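Local atomic coordinates of ricin B lectin (PDB entry 3VSF), a protein that acts as an exo-beta-1,3-galactanase, combining a family 43 glycoside hydrolase domain with a galactose-binding ricin-type beta-trefoil module. Residues A[210-215]-A[222-227]; A[236-241]-A[290-295]; A[243-248]-A[263-268]. All blocks are in the same frame, centred on the assembly; numbering follows the deposited sequence.

Contact 1. Residues A[210-215]-A[222-227]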
loop_
_atom_site.group_PDB
_atom_site.type_symbol
_atom_site.label_atom_id
_atom_site.label_comp_id
_atom_site.label_asym_id
_atom_site.label_seq_id
_atom_site.Cartn_x
_atom_site.Cartn_y
_atom_site.Cartn_z
ATOM N N HIS A 210 8.083 10.850 16.607
ATOM C CA HIS A 210 7.964 10.566 18.030
ATOM C C HIS A 210 6.972 9.439 18.294
ATOM O O HIS A 210 5.817 9.502 17.871
ATOM C CB HIS A 210 7.555 11.825 18.801
ATOM C CG HIS A 210 8.688 12.766 19.068
ATOM N ND1 HIS A 210 8.528 13.945 19.765
ATOM C CD2 HIS A 210 10.000 12.700 18.739
ATOM C CE1 HIS A 210 9.690 14.566 19.849
ATOM N NE2 HIS A 210 10.601 13.832 19.235
ATOM N N LEU A 211 7.437 8.405 18.986
ATOM C CA LEU A 211 6.576 7.300 19.385
ATOM C C LEU A 211 6.200 7.447 20.853
ATOM O O LEU A 211 7.031 7.244 21.737
ATOM C CB LEU A 211 7.275 5.960 19.154
ATOM C CG LEU A 211 6.475 4.709 19.525
ATOM C CD1 LEU A 211 5.197 4.626 18.704
ATOM C CD2 LEU A 211 7.316 3.457 19.340
ATOM N N TYR A 212 4.947 7.807 21.108
ATOM C CA TYR A 212 4.470 8.006 22.472
ATOM C C TYR A 212 3.752 6.769 22.995
ATOM O O TYR A 212 2.912 6.191 22.306
ATOM C CB TYR A 212 3.529 9.212 22.542
ATOM C CG TYR A 212 4.118 10.496 22.009
ATOM C CD1 TYR A 212 4.937 11.289 22.801
ATOM C CD2 TYR A 212 3.847 10.921 20.715
ATOM C CE1 TYR A 212 5.475 12.467 22.317
ATOM C CE2 TYR A 212 4.380 12.096 20.223
ATOM C CZ TYR A 212 5.194 12.865 21.028
ATOM O OH TYR A 212 5.725 14.035 20.539
ATOM N N GLU A 213 4.087 6.369 24.216
ATOM C CA GLU A 213 3.382 5.282 24.882
ATOM C C GLU A 213 2.188 5.845 25.640
ATOM O O GLU A 213 2.328 6.782 26.425
ATOM C CB GLU A 213 4.311 4.539 25.842
ATOM C CG GLU A 213 3.634 3.418 26.614
ATOM C CD GLU A 213 4.574 2.714 27.572
ATOM O OE1 GLU A 213 5.785 3.023 27.555
ATOM O OE2 GLU A 213 4.103 1.852 28.344
ATOM N N LEU A 214 1.013 5.276 25.400
ATOM C CA LEU A 214 -0.211 5.767 26.018
ATOM C C LEU A 214 -0.459 5.129 27.381
ATOM O O LEU A 214 0.027 4.034 27.664
ATOM C CB LEU A 214 -1.409 5.508 25.104
ATOM C CG LEU A 214 -1.318 6.088 23.693
ATOM C CD1 LEU A 214 -2.553 5.720 22.885
ATOM C CD2 LEU A 214 -1.133 7.595 23.747
ATOM N N THR A 215 -1.215 5.827 28.221
ATOM C CA THR A 215 -1.655 5.275 29.494
ATOM C C THR A 215 -2.642 4.141 29.228
ATOM O O THR A 215 -3.158 4.018 28.118
ATOM C CB THR A 215 -2.318 6.354 30.373
ATOM O OG1 THR A 215 -3.318 7.044 29.614
ATOM C CG2 THR A 215 -1.283 7.355 30.858
ATOM N N ALA A 222 1.557 8.495 28.321
ATOM C CA ALA A 222 2.287 8.087 29.516
ATOM C C ALA A 222 3.765 8.466 29.457
ATOM O O ALA A 222 4.336 8.918 30.449
ATOM C CB ALA A 222 2.131 6.590 29.749
ATOM N N SER A 223 4.383 8.278 28.296
ATOM C CA SER A 223 5.804 8.579 28.139
ATOM C C SER A 223 6.217 8.674 26.674
ATOM O O SER A 223 5.444 8.346 25.775
ATOM C CB SER A 223 6.654 7.520 28.845
ATOM O OG SER A 223 6.477 6.244 28.252
ATOM N N LEU A 224 7.445 9.128 26.449
ATOM C CA LEU A 224 8.014 9.182 25.109
ATOM C C LEU A 224 8.834 7.920 24.872
ATOM O O LEU A 224 9.989 7.831 25.289
ATOM C CB LEU A 224 8.887 10.431 24.950
ATOM C CG LEU A 224 9.435 10.769 23.560
ATOM C CD1 LEU A 224 10.714 10.001 23.251
ATOM C CD2 LEU A 224 8.380 10.536 22.486
ATOM N N LYS A 225 8.225 6.942 24.209
ATOM C CA LYS A 225 8.856 5.640 24.017
ATOM C C LYS A 225 10.194 5.742 23.290
ATOM O O LYS A 225 11.193 5.180 23.743
ATOM C CB LYS A 225 7.917 4.686 23.270
ATOM C CG LYS A 225 8.390 3.244 23.265
ATOM C CD LYS A 225 8.607 2.736 24.682
ATOM C CE LYS A 225 9.112 1.302 24.690
ATOM N NZ LYS A 225 9.378 0.817 26.074
ATOM N N ALA A 226 10.214 6.459 22.170
ATOM C CA ALA A 226 11.442 6.606 21.394
ATOM C C ALA A 226 11.331 7.644 20.281
ATOM O O ALA A 226 10.242 7.923 19.778
ATOM C CB ALA A 226 11.866 5.261 20.817
ATOM N N LYS A 227 12.472 8.216 19.909
ATOM C CA LYS A 227 12.559 9.089 18.747
ATOM C C LYS A 227 13.082 8.277 17.568
ATOM O O LYS A 227 14.133 7.644 17.662
ATOM C CB LYS A 227 13.489 10.271 19.025
ATOM C CG LYS A 227 13.019 11.192 20.141
ATOM C CD LYS A 227 13.970 12.365 20.319
ATOM C CE LYS A 227 13.479 13.320 21.396
ATOM N NZ LYS A 227 14.388 14.488 21.559
#
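Glu213 O is gripped by two successive N-H groups of the opposite strand, Ala222 N at 2.7 Å and Ser223 N at 3.2 Å; both donors lie in the plane of the carbonyl. The same pair is tied back the other way, since Glu213 N donates to Ser223 O (2.9 Å). Further along, Leu211 N makes a nearly straight bond to Ala226 O (3.0 Å), while Leu211 O receives only weak bonds from Lys225 and Ala226.

Between these pairs Leu224 sends CD2 toward the ring of Tyr212, reaching CE1 at 3.5 Å. Tyr212 OH accepts from His210 ND1 (2.9 Å), almost exactly in the imidazole plane, which fixes how the histidine ring is turned. Near the ring's CD2 and NE2 atoms, Lys227 runs alongside His210, its CE 3.6 Å from NE2. Across the sheet, on the Leu211 and Glu213 face, Lys225 bends at its second torsion (56°) and lies beside Leu211.

Strand 197-203 pairs with the other edge of 210-214. Two classic beta bulges, one facing Glu213 and one facing Leu211, interrupt this antiparallel hairpin, which forms the outer half of a four-stranded beta-propeller blade.

Contact 2. Residues A[236-241]-A[290-295]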
loop_
_atom_site.group_PDB
_atom_site.type_symbol
_atom_site.label_atom_id
_atom_site.label_comp_id
_atom_site.label_asym_id
_atom_site.label_seq_id
_atom_site.Cartn_x
_atom_site.Cartn_y
_atom_site.Cartn_z
ATOM N N ALA A 236 3.456 10.480 7.192
ATOM C CA ALA A 236 2.410 9.467 7.061
ATOM C C ALA A 236 2.834 8.098 7.592
ATOM O O ALA A 236 2.771 7.103 6.870
ATOM C CB ALA A 236 1.965 9.356 5.611
ATOM N N PRO A 237 3.255 8.041 8.864
ATOM C CA PRO A 237 3.767 6.790 9.430
ATOM C C PRO A 237 2.667 5.764 9.687
ATOM O O PRO A 237 1.548 6.128 10.047
ATOM C CB PRO A 237 4.384 7.242 10.755
ATOM C CG PRO A 237 3.582 8.430 11.143
ATOM C CD PRO A 237 3.237 9.130 9.856
ATOM N N CYS A 238 2.997 4.491 9.495
ATOM C CA CYS A 238 2.084 3.395 9.792
ATOM C C CYS A 238 2.812 2.350 10.629
ATOM O O CYS A 238 3.823 1.797 10.198
ATOM C CB CYS A 238 1.563 2.759 8.501
ATOM S SG CYS A 238 0.625 3.876 7.432
ATOM N N LEU A 239 2.302 2.087 11.826
ATOM C CA LEU A 239 2.951 1.147 12.732
ATOM C C LEU A 239 2.196 -0.176 12.810
ATOM O O LEU A 239 1.014 -0.206 13.151
ATOM C CB LEU A 239 3.091 1.759 14.127
ATOM C CG LEU A 239 3.886 0.937 15.143
ATOM C CD1 LEU A 239 5.254 0.576 14.584
ATOM C CD2 LEU A 239 4.020 1.689 16.456
ATOM N N ILE A 240 2.888 -1.266 12.489
ATOM C CA ILE A 240 2.293 -2.597 12.527
ATOM C C ILE A 240 3.260 -3.627 13.107
ATOM O O ILE A 240 4.437 -3.338 13.316
ATOM C CB ILE A 240 1.852 -3.063 11.125
ATOM C CG1 ILE A 240 3.064 -3.200 10.201
ATOM C CG2 ILE A 240 0.832 -2.102 10.534
ATOM C CD1 ILE A 240 2.712 -3.638 8.795
ATOM N N LYS A 241 2.751 -4.828 13.360
ATOM C CA LYS A 241 3.559 -5.912 13.906
ATOM C C LYS A 241 3.134 -7.238 13.285
ATOM O O LYS A 241 1.960 -7.435 12.975
ATOM C CB LYS A 241 3.411 -5.968 15.429
ATOM C CG LYS A 241 4.290 -7.002 16.113
ATOM C CD LYS A 241 4.101 -6.964 17.622
ATOM C CE LYS A 241 5.055 -7.915 18.330
ATOM N NZ LYS A 241 4.914 -7.840 19.812
ATOM N N THR A 290 -1.553 5.588 4.424
ATOM C CA THR A 290 -2.390 6.149 5.475
ATOM C C THR A 290 -2.596 5.170 6.627
ATOM O O THR A 290 -2.670 5.577 7.786
ATOM C CB THR A 290 -3.760 6.615 4.932
ATOM O OG1 THR A 290 -4.457 7.349 5.947
ATOM C CG2 THR A 290 -4.602 5.426 4.499
ATOM N N PHE A 291 -2.681 3.882 6.310
ATOM C CA PHE A 291 -2.893 2.868 7.339
ATOM C C PHE A 291 -2.722 1.444 6.812
ATOM O O PHE A 291 -2.954 1.175 5.635
ATOM C CB PHE A 291 -4.278 3.033 7.966
ATOM C CG PHE A 291 -4.436 2.318 9.272
ATOM C CD1 PHE A 291 -3.799 2.783 10.410
ATOM C CD2 PHE A 291 -5.220 1.182 9.366
ATOM C CE1 PHE A 291 -3.941 2.129 11.617
ATOM C CE2 PHE A 291 -5.366 0.527 10.570
ATOM C CZ PHE A 291 -4.725 0.999 11.698
ATOM N N ILE A 292 -2.320 0.539 7.699
ATOM C CA ILE A 292 -2.114 -0.861 7.339
ATOM C C ILE A 292 -2.678 -1.797 8.409
ATOM O O ILE A 292 -2.194 -1.819 9.539
ATOM C CB ILE A 292 -0.616 -1.177 7.144
ATOM C CG1 ILE A 292 -0.024 -0.313 6.028
ATOM C CG2 ILE A 292 -0.417 -2.653 6.837
ATOM C CD1 ILE A 292 1.465 -0.498 5.836
ATOM N N ILE A 293 -3.701 -2.568 8.048
ATOM C CA ILE A 293 -4.305 -3.520 8.978
ATOM C C ILE A 293 -4.189 -4.967 8.512
ATOM O O ILE A 293 -4.272 -5.254 7.318
ATOM C CB ILE A 293 -5.796 -3.216 9.242
ATOM C CG1 ILE A 293 -6.393 -2.395 8.096
ATOM C CG2 ILE A 293 -5.971 -2.509 10.577
ATOM C CD1 ILE A 293 -6.513 -3.160 6.797
ATOM N N PRO A 294 -3.990 -5.886 9.466
ATOM C CA PRO A 294 -3.974 -7.324 9.184
ATOM C C PRO A 294 -5.385 -7.842 8.932
ATOM O O PRO A 294 -6.265 -7.654 9.771
ATOM C CB PRO A 294 -3.426 -7.933 10.482
ATOM C CG PRO A 294 -2.824 -6.789 11.243
ATOM C CD PRO A 294 -3.633 -5.597 10.864
ATOM N N VAL A 295 -5.596 -8.479 7.785
ATOM C CA VAL A 295 -6.881 -9.095 7.479
ATOM C C VAL A 295 -6.797 -10.601 7.704
ATOM O O VAL A 295 -6.190 -11.325 6.916
ATOM C CB VAL A 295 -7.316 -8.813 6.031
ATOM C CG1 VAL A 295 -8.660 -9.464 5.747
ATOM C CG2 VAL A 295 -7.381 -7.315 5.781
#
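The peptide group joining Thr290 and Phe291 turns one face to Cys238, whose SG sits over it, 3.5 Å from Phe291 N and 3.6 Å from Thr290 C. The thiol gets there because SG is anti to the carbonyl carbon of Cys238 (chi1 -61°), on a CB that already points at the facing strand. The CB of Phe291 points away from that strand, and its side chain packs on Asn188 and Lys121.

One step along, two branched side chains meet. Ile240 puts CG2 against Ile292 CB at 3.8 Å, and its CD1 lies equally far from Ile292 CG2, the two side chains slanting across each other. With CG1 set between the backbone N and the carbonyl carbon (chi1 64°), Ile240 can offer both branches at once. Ile292 CD1 reaches back to Cys238 CB at 4.2 Å, and Ile249 packs on Ile292 as well.

Strands 237-241 and 290-295 run almost in the same direction, 13° apart, but their axes come no closer than 6.4 Å. Each pairs within its own sheet, Cys238 with Ile249 and Thr290 with Met306. These are the first strands of two successive propeller blades. Between the two segments the chemistry is apolar side chains and a thiol over a peptide, without a hydrogen bond; nearby, Lys241 O to Tyr303 OH adds a polar link between the blades.

Contact 3. Residues A[243-248]-A[263-268]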
loop_
_atom_site.group_PDB
_atom_site.type_symbol
_atom_site.label_atom_id
_atom_site.label_comp_id
_atom_site.label_asym_id
_atom_site.label_seq_id
_atom_site.Cartn_x
_atom_site.Cartn_y
_atom_site.Cartn_z
ATOM N N ASN A 243 5.511 -10.914 13.358
ATOM C CA ASN A 243 6.033 -12.040 14.128
ATOM C C ASN A 243 7.141 -11.615 15.080
ATOM O O ASN A 243 8.298 -11.995 14.907
ATOM C CB ASN A 243 6.552 -13.131 13.193
ATOM C CG ASN A 243 5.543 -13.516 12.132
ATOM O OD1 ASN A 243 4.335 -13.424 12.347
ATOM N ND2 ASN A 243 6.034 -13.947 10.976
ATOM N N GLY A 244 6.783 -10.830 16.090
ATOM C CA GLY A 244 7.768 -10.281 17.002
ATOM C C GLY A 244 8.584 -9.216 16.298
ATOM O O GLY A 244 9.609 -8.761 16.806
ATOM N N TYR A 245 8.119 -8.824 15.116
ATOM C CA TYR A 245 8.776 -7.791 14.327
ATOM C C TYR A 245 7.858 -6.592 14.119
ATOM O O TYR A 245 6.743 -6.731 13.618
ATOM C CB TYR A 245 9.211 -8.347 12.968
ATOM C CG TYR A 245 10.519 -9.103 12.994
ATOM C CD1 TYR A 245 11.725 -8.446 12.792
ATOM C CD2 TYR A 245 10.549 -10.475 13.211
ATOM C CE1 TYR A 245 12.925 -9.131 12.812
ATOM C CE2 TYR A 245 11.745 -11.169 13.233
ATOM C CZ TYR A 245 12.929 -10.492 13.031
ATOM O OH TYR A 245 14.123 -11.176 13.052
ATOM N N TYR A 246 8.333 -5.413 14.510
ATOM C CA TYR A 246 7.593 -4.182 14.283
ATOM C C TYR A 246 7.996 -3.580 12.942
ATOM O O TYR A 246 9.168 -3.611 12.566
ATOM C CB TYR A 246 7.846 -3.178 15.409
ATOM C CG TYR A 246 7.443 -3.672 16.782
ATOM C CD1 TYR A 246 8.392 -4.162 17.672
ATOM C CD2 TYR A 246 6.117 -3.648 17.189
ATOM C CE1 TYR A 246 8.030 -4.612 18.927
ATOM C CE2 TYR A 246 5.744 -4.096 18.443
ATOM C CZ TYR A 246 6.704 -4.578 19.307
ATOM O OH TYR A 246 6.338 -5.026 20.557
ATOM N N TYR A 247 7.022 -3.037 12.219
ATOM C CA TYR A 247 7.283 -2.452 10.909
ATOM C C TYR A 247 6.721 -1.039 10.814
ATOM O O TYR A 247 5.569 -0.794 11.173
ATOM C CB TYR A 247 6.696 -3.332 9.804
ATOM C CG TYR A 247 7.202 -4.756 9.831
ATOM C CD1 TYR A 247 8.344 -5.122 9.131
ATOM C CD2 TYR A 247 6.539 -5.735 10.558
ATOM C CE1 TYR A 247 8.810 -6.423 9.155
ATOM C CE2 TYR A 247 6.995 -7.038 10.587
ATOM C CZ TYR A 247 8.131 -7.376 9.885
ATOM O OH TYR A 247 8.588 -8.674 9.912
ATOM N N LEU A 248 7.541 -0.113 10.329
ATOM C CA LEU A 248 7.135 1.281 10.222
ATOM C C LEU A 248 7.167 1.768 8.776
ATOM O O LEU A 248 8.225 2.110 8.248
ATOM C CB LEU A 248 8.025 2.166 11.097
ATOM C CG LEU A 248 7.657 3.651 11.169
ATOM C CD1 LEU A 248 6.216 3.822 11.622
ATOM C CD2 LEU A 248 8.605 4.394 12.096
ATOM N N TYR A 263 10.185 1.696 4.432
ATOM C CA TYR A 263 9.821 0.927 5.613
ATOM C C TYR A 263 11.049 0.528 6.420
ATOM O O TYR A 263 12.173 0.557 5.917
ATOM C CB TYR A 263 9.019 -0.320 5.226
ATOM C CG TYR A 263 9.842 -1.417 4.584
ATOM C CD1 TYR A 263 10.001 -1.478 3.205
ATOM C CD2 TYR A 263 10.452 -2.397 5.357
ATOM C CE1 TYR A 263 10.750 -2.482 2.615
ATOM C CE2 TYR A 263 11.202 -3.403 4.776
ATOM C CZ TYR A 263 11.347 -3.440 3.404
ATOM O OH TYR A 263 12.092 -4.440 2.823
ATOM N N ALA A 264 10.824 0.156 7.674
ATOM C CA ALA A 264 11.892 -0.311 8.545
ATOM C C ALA A 264 11.339 -1.329 9.530
ATOM O O ALA A 264 10.126 -1.422 9.723
ATOM C CB ALA A 264 12.527 0.854 9.280
ATOM N N TYR A 265 12.228 -2.094 10.152
ATOM C CA TYR A 265 11.810 -3.134 11.081
ATOM C C TYR A 265 12.669 -3.142 12.339
ATOM O O TYR A 265 13.769 -2.589 12.357
ATOM C CB TYR A 265 11.856 -4.504 10.403
ATOM C CG TYR A 265 13.205 -4.844 9.811
ATOM C CD1 TYR A 265 14.134 -5.586 10.530
ATOM C CD2 TYR A 265 13.551 -4.420 8.536
ATOM C CE1 TYR A 265 15.368 -5.897 9.994
ATOM C CE2 TYR A 265 14.784 -4.726 7.992
ATOM C CZ TYR A 265 15.688 -5.464 8.725
ATOM O OH TYR A 265 16.915 -5.771 8.185
ATOM N N SER A 266 12.156 -3.773 13.388
ATOM C CA SER A 266 12.869 -3.870 14.653
ATOM C C SER A 266 12.204 -4.891 15.567
ATOM O O SER A 266 10.989 -5.081 15.521
ATOM C CB SER A 266 12.919 -2.507 15.345
ATOM O OG SER A 266 13.629 -2.583 16.571
ATOM N N LYS A 267 13.008 -5.550 16.394
ATOM C CA LYS A 267 12.488 -6.518 17.348
ATOM C C LYS A 267 11.889 -5.806 18.556
ATOM O O LYS A 267 11.044 -6.359 19.260
ATOM C CB LYS A 267 13.591 -7.480 17.790
ATOM C CG LYS A 267 14.222 -8.267 16.652
ATOM C CD LYS A 267 15.291 -9.220 17.163
ATOM C CE LYS A 267 15.899 -10.031 16.029
ATOM N NZ LYS A 267 16.912 -11.006 16.523
ATOM N N ASP A 268 12.331 -4.574 18.785
ATOM C CA ASP A 268 11.850 -3.778 19.910
ATOM C C ASP A 268 11.465 -2.369 19.465
ATOM O O ASP A 268 12.092 -1.796 18.575
ATOM C CB ASP A 268 12.916 -3.707 21.007
ATOM C CG ASP A 268 13.269 -5.073 21.564
ATOM O OD1 ASP A 268 12.362 -5.924 21.681
ATOM O OD2 ASP A 268 14.457 -5.296 21.885
#
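Tyr246 N donates to Ser266 O at 2.9 Å in a nearly straight bond (168°), and Ser266 N answers to Tyr246 O at 3.1 Å, making this an antiparallel hydrogen-bonded pair. Two residues on, Leu248 N reaches Ala264 O at 3.0 Å, with the donor lying off the plane of the Ala264 carbonyl; the return bond from Ala264 N is weak. Between the two rungs, Tyr247 CA and Tyr265 CA each direct a C-H at a carbonyl oxygen of the other strand, Ala264 O and Tyr246 O. Within 263-268, Ser266 OG donates to Asp268 O (2.6 Å), linking the strand end to the loop that follows.

The ring of Tyr246 takes Ser266 O and Lys267 O at its edge, CE1 being 3.5 Å from Lys267 O. On the other face of the sheet, Tyr247 and Tyr265 slant across one another, and Tyr247 CD1 rests on Tyr265 CB at 3.8 Å. Tyr265 CG stands between its own backbone N and carbonyl carbon (chi1 56°), which leads the end of the ring away from 243-248. Tyr245 and Lys267 extend side by side, with Tyr245 OH 3.7 Å from Lys267 CE.

Outside the hairpin, Tyr247 OH bonds to Asp333 O and its ring meets Phe330 edge-to-face. Strand 237-241 flanks 246-251 on one side, and strand 277-279 flanks 261-266 on the other, so these are the two middle strands of the blade.

All three contacts belong to the five-bladed beta-propeller expected of family 43, well apart from the galactose sites of the trefoil module. Contact 1 comes first in the chain and closes before contact 2 opens; contact 3 falls within the span between the two halves of contact 2. Contacts 2 and 3, centres 12 Å apart, share a blade: strands 237-241 and 246-251 are neighbours, joined by Ile240 O to Tyr247 N at 2.8 Å. Contact 1 lies in the preceding blade, 18 Å from contact 2 by centres, yet Leu211 CD1 touches Leu239 CD2 at 3.9 Å. Contacts 1 and 3 are thus pairing inside blades, and contact 2 is packing between two of them.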